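Local coordinates for protein octaprenyl-diphosphate synthase (Roseobacter denitrificans, PDB 4JXN) that probably extends farnesyl diphosphate with five isopentenyl diphosphate units, using magnesium, to make the octaprenyl diphosphate that supplies quinone side chains, at residues D221-F226 with A290-T295; R262-R267 with I283-K288; V266-K271 with E276-H281. All coordinates share one frame; numbering follows the deposited sequence.

Overall arrangement
How the chemistry of a contact follows its place in an all-helical fold is illustrated by these three pairings. The centre of contact 1 lies about 17 Å from that of the chain; buried and apolar, it sets the end of helix 200-224 against the start of helix 291-309. Contacts 2 and 3, centred about 28 Å from the chain centre, share helices 259-270 and 278-288: contact 2 is their buried aromatic and aliphatic core, whereas contact 3, next to the connecting turn, holds a salt bridge with a partly exposed arginine. Contacts 1 and 2 meet through L286 and H287, contacts 2 and 3 through F264 with D278 and H281; contact 3 does not touch contact 1.

Contact 1: residues D221-F226 with A290-T295; sequences DDLLDF and AALTDT
L223 reaches from the last turn of helix 200-224 to two residues of the opposing helix, L292 and T295, and its CD1 methyl does most of the touching. L223 and T295 lie alongside with their ends pointing opposite ways, and L223 CD1 is 3.4 Å from T295 CG2, closer than two carbons usually come. The leucine's first torsion, -125°, is far from any staggered value, but strain here is doubtful, since an imprecisely placed side chain would look the same. T295 offers its methyl because CG2 stands anti to the backbone N, while its hydroxyl turns back to its own helix. There T295 OG1 donates to A291 O at 2.6 Å, meeting the carbonyl almost head-on with a C=O...donor angle of 175°. The same oxygen also accepts from T295 N, at 3.3 Å, so two bonds grip it.

L292 touches the same leucine methyl: its CD2 lies 3.9 Å from L223 CD1. The F226 side chain stands roughly perpendicular to that of L292, its CB 4.1 Å from L292 CD2, and the phenylalanine ring meets this methyl obliquely. Beyond the pair, L286 of helix 278-288 packs on both F226 and L292, M248 and K252 of helix 248-254 touch T295, and I333 near the chain end covers L223.

L223 sits within the DDLLD run 221-225, whose aspartates are D221, D222 and D225, the second aspartate-rich motif of polyprenyl synthases, which in relatives helps to bind magnesium and diphosphate. No hydrogen bond or charge crosses between 221-226 and 290-295; with the threonine hydroxyl already engaged within its own helix, the contact between these two segments is one of apolar groups, which hold by fit and not by direction.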
loop_
_atom_site.group_PDB
_atom_site.type_symbol
_atom_site.label_atom_id
_atom_site.label_comp_id
_atom_site.label_asym_id
_atom_site.label_seq_id
_atom_site.Cartn_x
_atom_site.Cartn_y
_atom_site.Cartn_z
ATOM N N ASP A 221 19.688 17.221 -3.135
ATOM C CA ASP A 221 19.889 16.410 -1.922
ATOM C C ASP A 221 21.199 15.647 -2.023
ATOM O O ASP A 221 22.021 15.690 -1.121
ATOM C CB ASP A 221 18.743 15.403 -1.709
ATOM C CG ASP A 221 17.589 15.964 -0.867
ATOM O OD1 ASP A 221 17.451 17.198 -0.716
ATOM O OD2 ASP A 221 16.797 15.147 -0.352
ATOM N N ASP A 222 21.372 14.945 -3.138
ATOM C CA ASP A 222 22.588 14.178 -3.416
ATOM C C ASP A 222 23.849 15.018 -3.220
ATOM O O ASP A 222 24.821 14.586 -2.590
ATOM C CB ASP A 222 22.536 13.668 -4.852
ATOM C CG ASP A 222 21.544 12.532 -5.044
ATOM O OD1 ASP A 222 20.832 12.168 -4.082
ATOM O OD2 ASP A 222 21.479 11.999 -6.171
ATOM N N LEU A 223 23.802 16.225 -3.769
ATOM C CA LEU A 223 24.892 17.198 -3.703
ATOM C C LEU A 223 25.234 17.639 -2.280
ATOM O O LEU A 223 26.404 17.676 -1.904
ATOM C CB LEU A 223 24.487 18.435 -4.511
ATOM C CG LEU A 223 25.379 18.956 -5.631
ATOM C CD1 LEU A 223 26.260 17.873 -6.231
ATOM C CD2 LEU A 223 24.511 19.615 -6.700
ATOM N N LEU A 224 24.207 17.979 -1.503
ATOM C CA LEU A 224 24.380 18.504 -0.144
ATOM C C LEU A 224 24.795 17.439 0.878
ATOM O O LEU A 224 25.209 17.770 1.989
ATOM C CB LEU A 224 23.097 19.203 0.322
ATOM C CG LEU A 224 22.616 20.342 -0.584
ATOM C CD1 LEU A 224 21.424 21.066 0.021
ATOM C CD2 LEU A 224 23.748 21.312 -0.859
ATOM N N ASP A 225 24.699 16.165 0.500
ATOM C CA ASP A 225 25.231 15.082 1.324
ATOM C C ASP A 225 26.771 15.059 1.326
ATOM O O ASP A 225 27.372 14.218 1.992
ATOM C CB ASP A 225 24.687 13.732 0.845
ATOM C CG ASP A 225 24.718 12.680 1.931
ATOM O OD1 ASP A 225 23.991 12.848 2.932
ATOM O OD2 ASP A 225 25.469 11.692 1.786
ATOM N N PHE A 226 27.386 15.971 0.565
ATOM C CA PHE A 226 28.839 16.173 0.535
ATOM C C PHE A 226 29.199 17.638 0.832
ATOM O O PHE A 226 29.972 17.921 1.750
ATOM C CB PHE A 226 29.397 15.747 -0.831
ATOM C CG PHE A 226 29.119 14.293 -1.179
ATOM C CD1 PHE A 226 29.948 13.276 -0.711
ATOM C CD2 PHE A 226 28.015 13.943 -1.951
ATOM C CE1 PHE A 226 29.691 11.944 -1.016
ATOM C CE2 PHE A 226 27.754 12.612 -2.262
ATOM C CZ PHE A 226 28.595 11.612 -1.795
ATOM N N ALA A 290 35.931 16.052 -10.767
ATOM C CA ALA A 290 34.903 17.087 -10.972
ATOM C C ALA A 290 33.472 16.566 -10.785
ATOM O O ALA A 290 32.547 16.985 -11.479
ATOM C CB ALA A 290 35.067 17.721 -12.354
ATOM N N ALA A 291 33.287 15.648 -9.847
ATOM C CA ALA A 291 32.016 14.941 -9.737
ATOM C C ALA A 291 30.936 15.809 -9.136
ATOM O O ALA A 291 29.759 15.574 -9.369
ATOM C CB ALA A 291 32.176 13.683 -8.914
ATOM N N LEU A 292 31.333 16.811 -8.359
ATOM C CA LEU A 292 30.365 17.639 -7.688
ATOM C C LEU A 292 29.970 18.788 -8.591
ATOM O O LEU A 292 28.793 19.029 -8.768
ATOM C CB LEU A 292 30.867 18.119 -6.325
ATOM C CG LEU A 292 30.997 17.000 -5.273
ATOM C CD1 LEU A 292 31.744 17.497 -4.046
ATOM C CD2 LEU A 292 29.636 16.444 -4.877
ATOM N N THR A 293 30.942 19.458 -9.189
ATOM C CA THR A 293 30.666 20.559 -10.126
ATOM C C THR A 293 29.751 20.083 -11.249
ATOM O O THR A 293 28.809 20.756 -11.665
ATOM C CB THR A 293 31.958 21.038 -10.811
ATOM O OG1 THR A 293 33.092 20.452 -10.166
ATOM C CG2 THR A 293 32.057 22.550 -10.789
ATOM N N ASP A 294 30.077 18.905 -11.745
ATOM C CA ASP A 294 29.355 18.307 -12.813
ATOM C C ASP A 294 27.930 17.908 -12.403
ATOM O O ASP A 294 26.999 17.997 -13.206
ATOM C CB ASP A 294 30.092 17.072 -13.326
ATOM C CG ASP A 294 31.304 17.395 -14.193
ATOM O OD1 ASP A 294 31.759 18.564 -14.259
ATOM O OD2 ASP A 294 31.804 16.427 -14.815
ATOM N N THR A 295 27.760 17.452 -11.170
ATOM C CA THR A 295 26.418 17.114 -10.673
ATOM C C THR A 295 25.591 18.372 -10.438
ATOM O O THR A 295 24.385 18.400 -10.710
ATOM C CB THR A 295 26.489 16.292 -9.380
ATOM O OG1 THR A 295 27.175 15.064 -9.640
ATOM C CG2 THR A 295 25.087 15.980 -8.863
#

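Contact 2: residues R262-R267 with I283-K288; sequences RAFWVR and IALLHK
L285 places one methyl against two aromatic residues, F264 and W265, and this apolar touch carries the contact. L285 CD1 lies 3.8 Å from F264 CD2 and 3.8 Å from W265 CZ2, approaching both rings obliquely. In the leucine, chi1 of -63° turns CG toward the rings and an extended chi2 carries CD1 on to them; L285 CB also lies 4.0 Å from W265 CZ2.

Aromatic neighbours add a second layer. F264 CD2 stands 4.1 Å above the plane of the W265 indole, towards its rim, while the F264 ring meets H281, nearer the start of the partner helix, edge-to-face. A253 and V254 of helix 248-254 pack on the tryptophan as well.

Polar interactions between 262-267 and 283-288 are absent; K288 makes a long, weak ion pair with E261.

Helices 259-270 and 278-288 run in roughly opposite directions, and their backbones stand well apart here, 10.2 Å between F264 CA and L285 CA, a span bridged by the large side chains. The arrangement is that of a short helical hairpin, one of the peripheral elements on the all-alpha isoprenoid synthase fold.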
loop_
_atom_site.group_PDB
_atom_site.type_symbol
_atom_site.label_atom_id
_atom_site.label_comp_id
_atom_site.label_asym_id
_atom_site.label_seq_id
_atom_site.Cartn_x
_atom_site.Cartn_y
_atom_site.Cartn_z
ATOM N N ARG A 262 39.024 1.941 -8.496
ATOM C CA ARG A 262 37.988 0.919 -8.537
ATOM C C ARG A 262 38.072 0.041 -7.281
ATOM O O ARG A 262 37.059 -0.203 -6.617
ATOM C CB ARG A 262 38.105 0.089 -9.823
ATOM C CG ARG A 262 36.875 -0.758 -10.152
ATOM C CD ARG A 262 36.518 -0.693 -11.639
ATOM N NE ARG A 262 35.620 0.428 -11.941
ATOM C CZ ARG A 262 35.426 0.963 -13.151
ATOM N NH1 ARG A 262 34.575 1.980 -13.288
ATOM N NH2 ARG A 262 36.070 0.504 -14.225
ATOM N N ALA A 263 39.279 -0.398 -6.932
ATOM C CA ALA A 263 39.475 -1.251 -5.753
ATOM C C ALA A 263 38.939 -0.592 -4.505
ATOM O O ALA A 263 38.287 -1.243 -3.679
ATOM C CB ALA A 263 40.947 -1.597 -5.581
ATOM N N PHE A 264 39.198 0.708 -4.374
ATOM C CA PHE A 264 38.615 1.490 -3.293
ATOM C C PHE A 264 37.073 1.509 -3.375
ATOM O O PHE A 264 36.404 1.391 -2.356
ATOM C CB PHE A 264 39.150 2.925 -3.315
ATOM C CG PHE A 264 38.552 3.804 -2.251
ATOM C CD1 PHE A 264 39.024 3.741 -0.947
ATOM C CD2 PHE A 264 37.513 4.673 -2.543
ATOM C CE1 PHE A 264 38.477 4.536 0.042
ATOM C CE2 PHE A 264 36.960 5.469 -1.562
ATOM C CZ PHE A 264 37.443 5.400 -0.264
ATOM N N TRP A 265 36.509 1.673 -4.573
ATOM C CA TRP A 265 35.044 1.698 -4.722
ATOM C C TRP A 265 34.439 0.320 -4.491
ATOM O O TRP A 265 33.466 0.182 -3.756
ATOM C CB TRP A 265 34.624 2.225 -6.097
ATOM C CG TRP A 265 34.963 3.667 -6.296
ATOM C CD1 TRP A 265 35.743 4.194 -7.274
ATOM C CD2 TRP A 265 34.552 4.765 -5.478
ATOM N NE1 TRP A 265 35.861 5.545 -7.115
ATOM C CE2 TRP A 265 35.118 5.926 -6.031
ATOM C CE3 TRP A 265 33.770 4.876 -4.322
ATOM C CZ2 TRP A 265 34.935 7.195 -5.468
ATOM C CZ3 TRP A 265 33.579 6.127 -3.774
ATOM C CH2 TRP A 265 34.159 7.274 -4.350
ATOM N N VAL A 266 35.036 -0.690 -5.118
ATOM C CA VAL A 266 34.647 -2.098 -4.927
ATOM C C VAL A 266 34.574 -2.490 -3.450
ATOM O O VAL A 266 33.724 -3.283 -3.048
ATOM C CB VAL A 266 35.652 -3.037 -5.636
ATOM C CG1 VAL A 266 35.390 -4.495 -5.275
ATOM C CG2 VAL A 266 35.618 -2.832 -7.153
ATOM N N ARG A 267 35.462 -1.909 -2.650
ATOM C CA ARG A 267 35.632 -2.272 -1.245
ATOM C C ARG A 267 34.660 -1.591 -0.278
ATOM O O ARG A 267 34.137 -2.234 0.636
ATOM C CB ARG A 267 37.077 -1.949 -0.822
ATOM C CG ARG A 267 37.395 -2.174 0.653
ATOM C CD ARG A 267 38.902 -2.137 0.927
ATOM N NE ARG A 267 39.493 -0.800 0.799
ATOM C CZ ARG A 267 39.331 0.198 1.677
ATOM N NH1 ARG A 267 39.914 1.372 1.455
ATOM N NH2 ARG A 267 38.584 0.047 2.770
ATOM N N ILE A 283 35.800 11.844 -0.906
ATOM C CA ILE A 283 35.587 13.256 -1.245
ATOM C C ILE A 283 36.708 13.785 -2.148
ATOM O O ILE A 283 36.455 14.527 -3.094
ATOM C CB ILE A 283 35.438 14.130 0.033
ATOM C CG1 ILE A 283 34.103 13.815 0.728
ATOM C CG2 ILE A 283 35.496 15.619 -0.294
ATOM C CD1 ILE A 283 33.948 14.423 2.104
ATOM N N ALA A 284 37.946 13.414 -1.845
ATOM C CA ALA A 284 39.080 13.762 -2.701
ATOM C C ALA A 284 38.887 13.255 -4.142
ATOM O O ALA A 284 39.180 13.967 -5.095
ATOM C CB ALA A 284 40.370 13.196 -2.120
ATOM N N LEU A 285 38.421 12.010 -4.278
ATOM C CA LEU A 285 38.167 11.402 -5.582
ATOM C C LEU A 285 37.029 12.116 -6.321
ATOM O O LEU A 285 37.081 12.262 -7.542
ATOM C CB LEU A 285 37.873 9.895 -5.454
ATOM C CG LEU A 285 39.017 9.038 -4.892
ATOM C CD1 LEU A 285 38.601 7.584 -4.768
ATOM C CD2 LEU A 285 40.280 9.175 -5.728
ATOM N N LEU A 286 36.027 12.589 -5.585
ATOM C CA LEU A 286 34.928 13.355 -6.198
ATOM C C LEU A 286 35.479 14.601 -6.813
ATOM O O LEU A 286 35.178 14.912 -7.976
ATOM C CB LEU A 286 33.851 13.771 -5.185
ATOM C CG LEU A 286 33.048 12.654 -4.519
ATOM C CD1 LEU A 286 31.937 13.228 -3.652
ATOM C CD2 LEU A 286 32.483 11.710 -5.563
ATOM N N HIS A 287 36.279 15.321 -6.024
ATOM C CA HIS A 287 36.875 16.584 -6.487
ATOM C C HIS A 287 37.841 16.333 -7.643
ATOM O O HIS A 287 37.790 17.020 -8.663
ATOM C CB HIS A 287 37.569 17.330 -5.340
ATOM C CG HIS A 287 36.619 17.866 -4.319
ATOM N ND1 HIS A 287 35.599 18.735 -4.639
ATOM C CD2 HIS A 287 36.511 17.634 -2.990
ATOM C CE1 HIS A 287 34.911 19.025 -3.550
ATOM N NE2 HIS A 287 35.444 18.369 -2.536
ATOM N N LYS A 288 38.678 15.313 -7.487
ATOM C CA LYS A 288 39.652 14.900 -8.503
ATOM C C LYS A 288 38.993 14.755 -9.857
ATOM O O LYS A 288 39.570 15.124 -10.870
ATOM C CB LYS A 288 40.266 13.560 -8.094
ATOM C CG LYS A 288 41.391 13.037 -8.967
ATOM C CD LYS A 288 41.794 11.644 -8.490
ATOM C CE LYS A 288 42.999 11.092 -9.234
ATOM N NZ LYS A 288 42.786 10.979 -10.705
#

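Contact 3: residues V266-K271 with E276-H281; sequences VRTIEK and EGDLQH
T268 and D278 face each other where helix 259-270 nears its end and helix 278-288 begins, with 8.0 Å between T268 CA and D278 CA. The first segment widens into a pi-type turn, marked by the weak bond from K271 N to V266 O at 3.1 Å. In the second, G277 takes the N-cap position, and G277 O accepts from H281 N at 3.2 Å. G277 has a positive phi, where a side chain would collide with the carbonyl oxygen of E276, so glycine suits the site.

The carboxylate of D278 is the focus of the side chains. R267 starts extended but bends at chi3 (70°), which swings its guanidinium across to D278 at about a right angle. R267 NH2 donates to D278 OD2 at 3.2 Å, through the oxygen's syn lone pair, with the oxygen somewhat out of the guanidinium plane. The salt bridge is single-pronged and somewhat bent (N-H...acceptor angle 144°), and the guanidinium and carboxylate planes stand 66° apart, not side by side. T268 adds its methyl: CG2 lies 3.3 Å from D278 OD2 and also 3.9 Å above one face of the guanidinium, towards its rim. The threonine hydroxyl looks back to F264 O. A weak hydrogen bond from E275 N is a second hold on D278 OD2, and the start of a helix would be expected to favour a negative charge there. With a methionine in place of R267, the buried D278 carboxylate would probably lose its charged mate and be left to that weak backbone bond.

In this helical hairpin with a short connection, an arginine-aspartate pair bridges the two helices beside the turn, on the outer edge of the all-alpha prenyl synthase fold.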
loop_
_atom_site.group_PDB
_atom_site.type_symbol
_atom_site.label_atom_id
_atom_site.label_comp_id
_atom_site.label_asym_id
_atom_site.label_seq_id
_atom_site.Cartn_x
_atom_site.Cartn_y
_atom_site.Cartn_z
ATOM N N VAL A 266 35.036 -0.690 -5.118
ATOM C CA VAL A 266 34.647 -2.098 -4.927
ATOM C C VAL A 266 34.574 -2.490 -3.450
ATOM O O VAL A 266 33.724 -3.283 -3.048
ATOM C CB VAL A 266 35.652 -3.037 -5.636
ATOM C CG1 VAL A 266 35.390 -4.495 -5.275
ATOM C CG2 VAL A 266 35.618 -2.832 -7.153
ATOM N N ARG A 267 35.462 -1.909 -2.650
ATOM C CA ARG A 267 35.632 -2.272 -1.245
ATOM C C ARG A 267 34.660 -1.591 -0.278
ATOM O O ARG A 267 34.137 -2.234 0.636
ATOM C CB ARG A 267 37.077 -1.949 -0.822
ATOM C CG ARG A 267 37.395 -2.174 0.653
ATOM C CD ARG A 267 38.902 -2.137 0.927
ATOM N NE ARG A 267 39.493 -0.800 0.799
ATOM C CZ ARG A 267 39.331 0.198 1.677
ATOM N NH1 ARG A 267 39.914 1.372 1.455
ATOM N NH2 ARG A 267 38.584 0.047 2.770
ATOM N N THR A 268 34.464 -0.286 -0.445
ATOM C CA THR A 268 33.690 0.531 0.507
ATOM C C THR A 268 32.182 0.568 0.203
ATOM O O THR A 268 31.388 1.076 1.008
ATOM C CB THR A 268 34.210 1.985 0.520
ATOM O OG1 THR A 268 34.281 2.481 -0.825
ATOM C CG2 THR A 268 35.595 2.065 1.147
ATOM N N ILE A 269 31.814 0.037 -0.962
ATOM C CA ILE A 269 30.444 0.056 -1.465
ATOM C C ILE A 269 29.945 -1.382 -1.620
ATOM O O ILE A 269 28.988 -1.782 -0.956
ATOM C CB ILE A 269 30.357 0.794 -2.829
ATOM C CG1 ILE A 269 30.925 2.219 -2.723
ATOM C CG2 ILE A 269 28.925 0.823 -3.347
ATOM C CD1 ILE A 269 30.216 3.116 -1.727
ATOM N N GLU A 270 30.598 -2.163 -2.479
ATOM C CA GLU A 270 30.160 -3.536 -2.732
ATOM C C GLU A 270 30.535 -4.522 -1.619
ATOM O O GLU A 270 29.814 -5.491 -1.390
ATOM C CB GLU A 270 30.668 -4.016 -4.087
ATOM C CG GLU A 270 30.035 -3.263 -5.243
ATOM C CD GLU A 270 30.327 -3.896 -6.586
ATOM O OE1 GLU A 270 31.302 -4.675 -6.675
ATOM O OE2 GLU A 270 29.584 -3.611 -7.551
ATOM N N LYS A 271 31.642 -4.268 -0.924
ATOM C CA LYS A 271 32.016 -5.062 0.256
ATOM C C LYS A 271 31.592 -4.402 1.573
ATOM O O LYS A 271 31.587 -5.046 2.619
ATOM C CB LYS A 271 33.524 -5.317 0.273
ATOM C CG LYS A 271 33.989 -6.362 -0.723
ATOM C CD LYS A 271 33.704 -7.772 -0.229
ATOM C CE LYS A 271 34.410 -8.808 -1.087
ATOM N NZ LYS A 271 34.057 -8.671 -2.527
ATOM N N GLU A 276 38.744 4.416 9.210
ATOM C CA GLU A 276 39.151 5.797 9.378
ATOM C C GLU A 276 39.861 6.259 8.111
ATOM O O GLU A 276 40.675 5.522 7.546
ATOM C CB GLU A 276 40.091 5.912 10.589
ATOM C CG GLU A 276 40.688 7.294 10.831
ATOM C CD GLU A 276 39.641 8.384 10.971
ATOM O OE1 GLU A 276 39.958 9.552 10.664
ATOM O OE2 GLU A 276 38.502 8.080 11.384
ATOM N N GLY A 277 39.530 7.469 7.660
ATOM C CA GLY A 277 40.168 8.072 6.487
ATOM C C GLY A 277 39.418 7.887 5.175
ATOM O O GLY A 277 39.685 8.601 4.209
ATOM N N ASP A 278 38.473 6.946 5.144
ATOM C CA ASP A 278 37.788 6.559 3.901
ATOM C C ASP A 278 36.823 7.605 3.328
ATOM O O ASP A 278 36.654 7.680 2.114
ATOM C CB ASP A 278 37.054 5.222 4.072
ATOM C CG ASP A 278 37.991 4.029 4.001
ATOM O OD1 ASP A 278 39.196 4.205 4.267
ATOM O OD2 ASP A 278 37.523 2.911 3.681
ATOM N N LEU A 279 36.186 8.391 4.189
ATOM C CA LEU A 279 35.303 9.472 3.744
ATOM C C LEU A 279 36.104 10.602 3.093
ATOM O O LEU A 279 35.675 11.189 2.097
ATOM C CB LEU A 279 34.492 10.023 4.925
ATOM C CG LEU A 279 33.577 11.220 4.645
ATOM C CD1 LEU A 279 32.404 10.802 3.768
ATOM C CD2 LEU A 279 33.092 11.841 5.946
ATOM N N GLN A 280 37.264 10.906 3.669
ATOM C CA GLN A 280 38.111 11.980 3.178
ATOM C C GLN A 280 38.652 11.615 1.813
ATOM O O GLN A 280 38.792 12.484 0.951
ATOM C CB GLN A 280 39.284 12.233 4.131
ATOM C CG GLN A 280 38.880 12.778 5.491
ATOM C CD GLN A 280 38.453 14.227 5.435
ATOM O OE1 GLN A 280 37.313 14.562 5.766
ATOM N NE2 GLN A 280 39.367 15.098 5.014
ATOM N N HIS A 281 38.954 10.328 1.629
ATOM C CA HIS A 281 39.482 9.833 0.368
ATOM C C HIS A 281 38.417 9.850 -0.738
ATOM O O HIS A 281 38.703 10.303 -1.846
ATOM C CB HIS A 281 40.068 8.434 0.528
ATOM C CG HIS A 281 40.807 7.961 -0.682
ATOM N ND1 HIS A 281 41.896 8.634 -1.197
ATOM C CD2 HIS A 281 40.599 6.903 -1.497
ATOM C CE1 HIS A 281 42.325 8.009 -2.277
ATOM N NE2 HIS A 281 41.545 6.965 -2.491
#